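Local coordinates for pyridoxine 4-oxidase (Mesorhizobium loti, PDB 4HA6), which catalyses the FAD-dependent oxidation of pyridoxine at its 4-hydroxymethyl group, as a flavoprotein oxidase of the GMC oxidoreductase family, at residues A[162-167]-A[323-328]; A[175-180]-A[329-334]. One frame throughout, in Å; residues are numbered along the deposited sequence.

The two contacts bring neighbouring parts of the loop between helix 152-163 and strand 187-188 against the connection between antiparallel strands 314-320 and 333-338. Interaction 1 lies near the surface, where the residues leading out of the helix meet the middle of that connection through leucine-aromatic packing. Interaction 2 is more deeply buried, just ahead of strand 333-338, and adds a bridging water to its packing of methionine, isoleucine and proline. Neither contact has a direct hydrogen bond between its segments. They adjoin each other, with a probable hydrogen bond from Val180 N to Pro167 O (2.7 Å) and packing of Leu166 against Val180.

Interaction 1: residues A[162-167]-A[323-328]; sequences ASLGLP and DSFTAA
Two backbone amides converge on Ser324 OG: that of Thr326, whose methyl group meets Gly165 across the contact, at 3.0 Å from N to OG, and that of Ala327, at 3.1 Å from its N to the same oxygen. The double grip makes an ST turn and ST motif, and within this turn Phe325 points toward the other segment. Phe325 contributes the largest share of the contact. Leu164 runs alongside it, pointing the same way, and covers one ring face: its CB rests 3.8 Å from Phe325 CG, while its CD1 stands over the middle of the ring, 4.0 Å from the centroid and 12° off the normal, a CH-pi contact. With Leu164 CG anti to the carbonyl carbon (chi1 -77°), the branch can reach outward along the ring. Leu166 approaches obliquely through CD1, and its CD2 lies 3.3 Å from Phe325 O. Thr326 CG2 sits 3.8 Å from Gly165 CA, leaving no room for a side chain there. Met320 and, on helix 392-409, Thr407 and Ile408 add further packing around the phenylalanine. Gly165 takes a positive phi (119°) as the chain leaves helix 152-163. The contact thus sets the Schellman motif that closes this helix against an ST turn in the connection between strands 314-320 and 333-338.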
ATOM      1  N   ALA A 162       4.531  25.631  -5.764  1.00 12.01           N
ATOM      2  CA  ALA A 162       5.572  26.440  -5.136  1.00 15.74           C
ATOM      3  C   ALA A 162       5.177  27.912  -5.055  1.00  8.02           C
ATOM      4  O   ALA A 162       5.488  28.587  -4.074  1.00 19.70           O
ATOM      5  CB  ALA A 162       6.902  26.272  -5.878  1.00 10.48           C
ATOM      6  N   SER A 163       4.498  28.409  -6.086  1.00 13.15           N
ATOM      7  CA  SER A 163       4.059  29.800  -6.092  0.58 14.40           C
ATOM      8  C   SER A 163       3.015  30.040  -5.008  1.00 15.48           C
ATOM      9  O   SER A 163       2.882  31.160  -4.500  1.00 10.57           O
ATOM     10  CB  SER A 163       3.496  30.190  -7.457  0.58 15.13           C
ATOM     11  OG  SER A 163       2.260  29.548  -7.710  0.58 14.51           O
ATOM     12  N   LEU A 164       2.289  28.985  -4.638  1.00 10.77           N
ATOM     13  CA  LEU A 164       1.224  29.123  -3.650  1.00  9.19           C
ATOM     14  C   LEU A 164       1.772  29.144  -2.222  1.00 11.22           C
ATOM     15  O   LEU A 164       1.040  29.426  -1.276  1.00 12.58           O
ATOM     16  CB  LEU A 164       0.184  28.018  -3.827  1.00 12.71           C
ATOM     17  CG  LEU A 164      -0.741  28.277  -5.012  1.00  8.13           C
ATOM     18  CD1 LEU A 164      -1.514  27.026  -5.460  1.00  8.80           C
ATOM     19  CD2 LEU A 164      -1.716  29.401  -4.653  1.00  6.72           C
ATOM     20  N   GLY A 165       3.062  28.867  -2.067  1.00 10.72           N
ATOM     21  CA  GLY A 165       3.649  28.836  -0.739  1.00 13.51           C
ATOM     22  C   GLY A 165       4.239  27.501  -0.323  1.00  9.97           C
ATOM     23  O   GLY A 165       4.948  27.439   0.679  1.00 20.69           O
ATOM     24  N   LEU A 166       3.959  26.431  -1.069  1.00 12.20           N
ATOM     25  CA  LEU A 166       4.508  25.118  -0.715  1.00 12.54           C
ATOM     26  C   LEU A 166       6.027  25.080  -0.885  1.00 16.03           C
ATOM     27  O   LEU A 166       6.547  25.442  -1.936  1.00 13.40           O
ATOM     28  CB  LEU A 166       3.869  24.012  -1.561  1.00  5.73           C
ATOM     29  CG  LEU A 166       2.409  23.667  -1.266  1.00 14.18           C
ATOM     30  CD1 LEU A 166       1.824  22.837  -2.401  1.00  8.34           C
ATOM     31  CD2 LEU A 166       2.288  22.917   0.064  1.00 15.45           C
ATOM     32  N   PRO A 167       6.747  24.618   0.148  1.00 11.95           N
ATOM     33  CA  PRO A 167       8.211  24.545   0.047  1.00 11.46           C
ATOM     34  C   PRO A 167       8.692  23.459  -0.922  1.00 19.52           C
ATOM     35  O   PRO A 167       8.015  22.440  -1.154  1.00 13.79           O
ATOM     36  CB  PRO A 167       8.651  24.227   1.483  1.00 15.85           C
ATOM     37  CG  PRO A 167       7.453  23.568   2.116  1.00  9.14           C
ATOM     38  CD  PRO A 167       6.254  24.227   1.482  1.00 14.53           C
ATOM     39  N   ASP A 323      -6.172  23.662   4.868  1.00  9.73           N
ATOM     40  CA  ASP A 323      -6.670  25.047   4.916  1.00 20.52           C
ATOM     41  C   ASP A 323      -5.639  26.105   4.512  1.00 25.17           C
ATOM     42  O   ASP A 323      -5.903  27.313   4.601  1.00 17.75           O
ATOM     43  CB  ASP A 323      -7.241  25.380   6.306  1.00 20.14           C
ATOM     44  CG  ASP A 323      -6.222  25.191   7.423  1.00 24.74           C
ATOM     45  OD1 ASP A 323      -5.049  24.870   7.130  1.00 29.05           O
ATOM     46  OD2 ASP A 323      -6.592  25.364   8.603  1.00 31.02           O
ATOM     47  N   SER A 324      -4.472  25.655   4.066  1.00 14.95           N
ATOM     48  CA  SER A 324      -3.380  26.578   3.773  1.00 22.05           C
ATOM     49  C   SER A 324      -2.254  25.931   2.987  1.00 18.59           C
ATOM     50  O   SER A 324      -1.843  24.802   3.272  1.00 16.88           O
ATOM     51  CB  SER A 324      -2.808  27.129   5.074  1.00 22.40           C
ATOM     52  OG  SER A 324      -1.553  27.741   4.842  1.00 18.18           O
ATOM     53  N   PHE A 325      -1.729  26.656   2.010  1.00 12.28           N
ATOM     54  CA  PHE A 325      -0.596  26.144   1.248  1.00 15.55           C
ATOM     55  C   PHE A 325       0.740  26.422   1.948  1.00 12.09           C
ATOM     56  O   PHE A 325       1.767  25.855   1.584  1.00 11.42           O
ATOM     57  CB  PHE A 325      -0.585  26.742  -0.162  1.00 15.83           C
ATOM     58  CG  PHE A 325      -1.745  26.313  -1.013  1.00 11.22           C
ATOM     59  CD1 PHE A 325      -1.756  25.056  -1.614  1.00 11.85           C
ATOM     60  CD2 PHE A 325      -2.811  27.168  -1.229  1.00 10.93           C
ATOM     61  CE1 PHE A 325      -2.819  24.655  -2.408  1.00 14.70           C
ATOM     62  CE2 PHE A 325      -3.876  26.788  -2.021  1.00  9.50           C
ATOM     63  CZ  PHE A 325      -3.880  25.524  -2.621  1.00 12.02           C
ATOM     64  N   THR A 326       0.723  27.284   2.962  1.00 12.63           N
ATOM     65  CA  THR A 326       1.964  27.711   3.615  1.00 15.67           C
ATOM     66  C   THR A 326       2.201  27.007   4.940  1.00 18.49           C
ATOM     67  O   THR A 326       3.317  27.003   5.461  1.00 19.46           O
ATOM     68  CB  THR A 326       1.974  29.238   3.872  1.00 18.98           C
ATOM     69  OG1 THR A 326       0.740  29.636   4.502  1.00 13.88           O
ATOM     70  CG2 THR A 326       2.151  29.991   2.554  1.00 11.05           C
ATOM     71  N   ALA A 327       1.148  26.421   5.492  1.00 17.09           N
ATOM     72  CA  ALA A 327       1.263  25.736   6.774  1.00 10.75           C
ATOM     73  C   ALA A 327       2.033  24.417   6.649  1.00 12.10           C
ATOM     74  O   ALA A 327       1.928  23.704   5.638  1.00  9.90           O
ATOM     75  CB  ALA A 327      -0.110  25.505   7.368  1.00 11.40           C
ATOM     76  N   ALA A 328       2.792  24.097   7.697  1.00 16.33           N
ATOM     77  CA  ALA A 328       3.648  22.917   7.734  1.00 15.28           C
ATOM     78  C   ALA A 328       2.998  21.812   8.565  1.00 21.58           C
ATOM     79  O   ALA A 328       1.871  21.971   9.066  1.00 10.95           O
ATOM     80  CB  ALA A 328       5.010  23.287   8.312  1.00 10.77           C
TER

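Interaction 2: residues A[175-180]-A[329-334]; sequences GEMIGV and GQPEIV
Met177 CG packs against Pro331 CG at 3.9 Å, the two side chains crossing at about a right angle. The methionine has its CG anti to the backbone N (chi1 178°) and continues extended, so it touches the proline early in its length and carries SD and CE onward past it. Ile178 fills the adjoining place. Its CG1 branch, anti to the carbonyl carbon (chi1 -78°), is directed at the other segment, with CG1 4.2 Å from Pro331 CG and 4.1 Å from Pro331 CA. Farther along the same branch, CD1 comes to 3.3 Å from Gly329 O, an apolar methyl set against a carbonyl oxygen. That oxygen has a polar partner of its own, a water that donates to it at 2.7 Å between the water oxygen and Gly329 O. The same water accepts from the backbone N of Met177 at 2.9 Å, so one solvent molecule joins the two backbones and satisfies a polar atom of each.

Around this first shell, Tyr319 on strand 314-320 packs on both Met177 and Pro331, and its backbone bonds to that of Gly179. Gln330, next to the proline, is held through its backbone O by Arg321 and through its side-chain NE2 by Asp99. Farther on, the backbone of Glu332 pairs with that of Met320. Met177 lies about 10 Å, side chain to ligand, from both the bound FAD and the pyridoxamine, so this side chain is near the ligands without touching them. The loop thus packs on Gly329 to Pro331, the approach to strand 333-338, just ahead of the classic beta bulge at Glu332 and Ile333 that leads into the antiparallel sheet, which, as in other GMC oxidoreductases, probably belongs to the substrate-binding domain.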
ATOM      1  N   GLY A 175      11.325  13.521   6.656  1.00  9.57           N
ATOM      2  CA  GLY A 175      10.601  13.838   7.877  1.00  7.42           C
ATOM      3  C   GLY A 175       9.698  15.032   7.623  1.00 14.06           C
ATOM      4  O   GLY A 175       8.761  15.292   8.385  1.00 16.91           O
ATOM      5  N   GLU A 176       9.995  15.763   6.548  1.00  8.44           N
ATOM      6  CA  GLU A 176       9.129  16.832   6.053  1.00 12.09           C
ATOM      7  C   GLU A 176       8.445  16.347   4.781  1.00 12.98           C
ATOM      8  O   GLU A 176       9.115  16.050   3.788  1.00  9.03           O
ATOM      9  CB  GLU A 176       9.940  18.102   5.756  1.00 11.22           C
ATOM     10  CG  GLU A 176       9.087  19.275   5.251  1.00 18.12           C
ATOM     11  CD  GLU A 176       9.875  20.565   5.098  1.00 33.34           C
ATOM     12  OE1 GLU A 176       9.276  21.595   4.691  1.00 24.41           O
ATOM     13  OE2 GLU A 176      11.096  20.544   5.377  1.00 30.90           O
ATOM     14  N   MET A 177       7.117  16.271   4.803  1.00  8.28           N
ATOM     15  CA  MET A 177       6.381  15.658   3.698  1.00 11.40           C
ATOM     16  C   MET A 177       5.488  16.660   2.942  1.00 10.68           C
ATOM     17  O   MET A 177       5.185  16.475   1.755  1.00  7.44           O
ATOM     18  CB  MET A 177       5.594  14.444   4.229  1.00  8.89           C
ATOM     19  CG  MET A 177       4.745  13.729   3.218  1.00  5.24           C
ATOM     20  SD  MET A 177       4.333  12.076   3.849  1.00  7.30           S
ATOM     21  CE  MET A 177       3.401  11.417   2.459  1.00  5.68           C
ATOM     22  N   ILE A 178       5.098  17.738   3.617  1.00 10.70           N
ATOM     23  CA  ILE A 178       4.329  18.805   2.967  1.00  6.58           C
ATOM     24  C   ILE A 178       5.262  19.652   2.120  1.00 13.25           C
ATOM     25  O   ILE A 178       6.287  20.131   2.612  1.00  8.82           O
ATOM     26  CB  ILE A 178       3.636  19.725   3.996  1.00 10.50           C
ATOM     27  CG1 ILE A 178       2.382  19.055   4.560  1.00  8.84           C
ATOM     28  CG2 ILE A 178       3.253  21.050   3.372  1.00  4.29           C
ATOM     29  CD1 ILE A 178       1.680  19.893   5.599  1.00  7.42           C
ATOM     30  N   GLY A 179       4.913  19.842   0.849  1.00  8.63           N
ATOM     31  CA  GLY A 179       5.746  20.633  -0.051  1.00  7.36           C
ATOM     32  C   GLY A 179       5.516  20.193  -1.487  1.00 12.34           C
ATOM     33  O   GLY A 179       4.517  19.521  -1.765  1.00  7.84           O
ATOM     34  N   VAL A 180       6.417  20.578  -2.394  1.00 12.47           N
ATOM     35  CA  VAL A 180       6.329  20.153  -3.791  1.00 14.32           C
ATOM     36  C   VAL A 180       7.631  19.459  -4.196  1.00  9.62           C
ATOM     37  O   VAL A 180       8.710  19.875  -3.767  1.00  8.98           O
ATOM     38  CB  VAL A 180       6.002  21.324  -4.754  1.00 16.91           C
ATOM     39  CG1 VAL A 180       4.584  21.834  -4.526  1.00 14.03           C
ATOM     40  CG2 VAL A 180       7.013  22.454  -4.605  1.00 11.01           C
ATOM     41  N   GLY A 329       3.706  20.694   8.716  1.00 12.96           N
ATOM     42  CA  GLY A 329       3.272  19.654   9.639  1.00 10.84           C
ATOM     43  C   GLY A 329       2.755  18.403   8.960  1.00 10.44           C
ATOM     44  O   GLY A 329       3.183  18.071   7.846  1.00  7.20           O
ATOM     45  N   GLN A 330       1.831  17.709   9.621  1.00  8.37           N
ATOM     46  CA  GLN A 330       1.290  16.462   9.085  1.00 10.39           C
ATOM     47  C   GLN A 330       0.310  16.726   7.952  1.00  5.04           C
ATOM     48  O   GLN A 330      -0.575  17.575   8.085  1.00  8.30           O
ATOM     49  CB  GLN A 330       0.586  15.667  10.170  1.00  7.86           C
ATOM     50  CG  GLN A 330       0.179  14.285   9.701  1.00  7.86           C
ATOM     51  CD  GLN A 330      -0.564  13.537  10.759  1.00 14.50           C
ATOM     52  OE1 GLN A 330      -1.302  14.148  11.527  1.00  7.01           O
ATOM     53  NE2 GLN A 330      -0.381  12.203  10.823  1.00  7.50           N
ATOM     54  N   PRO A 331       0.477  16.022   6.818  1.00  9.19           N
ATOM     55  CA  PRO A 331      -0.443  16.275   5.697  1.00  9.61           C
ATOM     56  C   PRO A 331      -1.886  15.984   6.079  1.00  6.56           C
ATOM     57  O   PRO A 331      -2.126  15.140   6.950  1.00  7.23           O
ATOM     58  CB  PRO A 331       0.008  15.269   4.629  1.00  6.79           C
ATOM     59  CG  PRO A 331       1.463  14.975   4.941  1.00  4.75           C
ATOM     60  CD  PRO A 331       1.591  15.120   6.453  1.00  8.53           C
ATOM     61  N   GLU A 332      -2.827  16.672   5.432  1.00  7.14           N
ATOM     62  CA  GLU A 332      -4.249  16.352   5.573  1.00 11.68           C
ATOM     63  C   GLU A 332      -4.868  16.007   4.217  1.00  7.26           C
ATOM     64  O   GLU A 332      -5.802  15.210   4.134  1.00  6.81           O
ATOM     65  CB  GLU A 332      -5.018  17.521   6.199  1.00  8.36           C
ATOM     66  CG  GLU A 332      -4.498  17.949   7.547  1.00 15.65           C
ATOM     67  CD  GLU A 332      -5.315  19.081   8.130  1.00 18.92           C
ATOM     68  OE1 GLU A 332      -5.409  20.152   7.477  1.00  5.81           O
ATOM     69  OE2 GLU A 332      -5.869  18.887   9.235  1.00 18.83           O
ATOM     70  N   ILE A 333      -4.357  16.623   3.153  1.00  9.23           N
ATOM     71  CA  ILE A 333      -4.826  16.312   1.804  1.00  5.02           C
ATOM     72  C   ILE A 333      -3.628  16.167   0.872  1.00  4.89           C
ATOM     73  O   ILE A 333      -2.482  16.421   1.267  1.00  5.41           O
ATOM     74  CB  ILE A 333      -5.800  17.395   1.241  1.00  4.32           C
ATOM     75  CG1 ILE A 333      -5.114  18.766   1.204  1.00  6.41           C
ATOM     76  CG2 ILE A 333      -7.100  17.466   2.034  1.00  5.44           C
ATOM     77  CD1 ILE A 333      -6.035  19.921   0.803  1.00  7.32           C
ATOM     78  N   VAL A 334      -3.901  15.765  -0.365  1.00  4.37           N
ATOM     79  CA  VAL A 334      -2.866  15.600  -1.380  1.00  7.84           C
ATOM     80  C   VAL A 334      -3.467  15.935  -2.741  1.00  5.09           C
ATOM     81  O   VAL A 334      -4.642  15.651  -2.994  1.00  2.56           O
ATOM     82  CB  VAL A 334      -2.308  14.151  -1.395  1.00  8.59           C
ATOM     83  CG1 VAL A 334      -3.428  13.147  -1.579  1.00  3.25           C
ATOM     84  CG2 VAL A 334      -1.236  13.982  -2.490  1.00  3.82           C
TER
HETATM   85  O   HOH W   1       5.593  18.014   6.612  1.00  9.66           O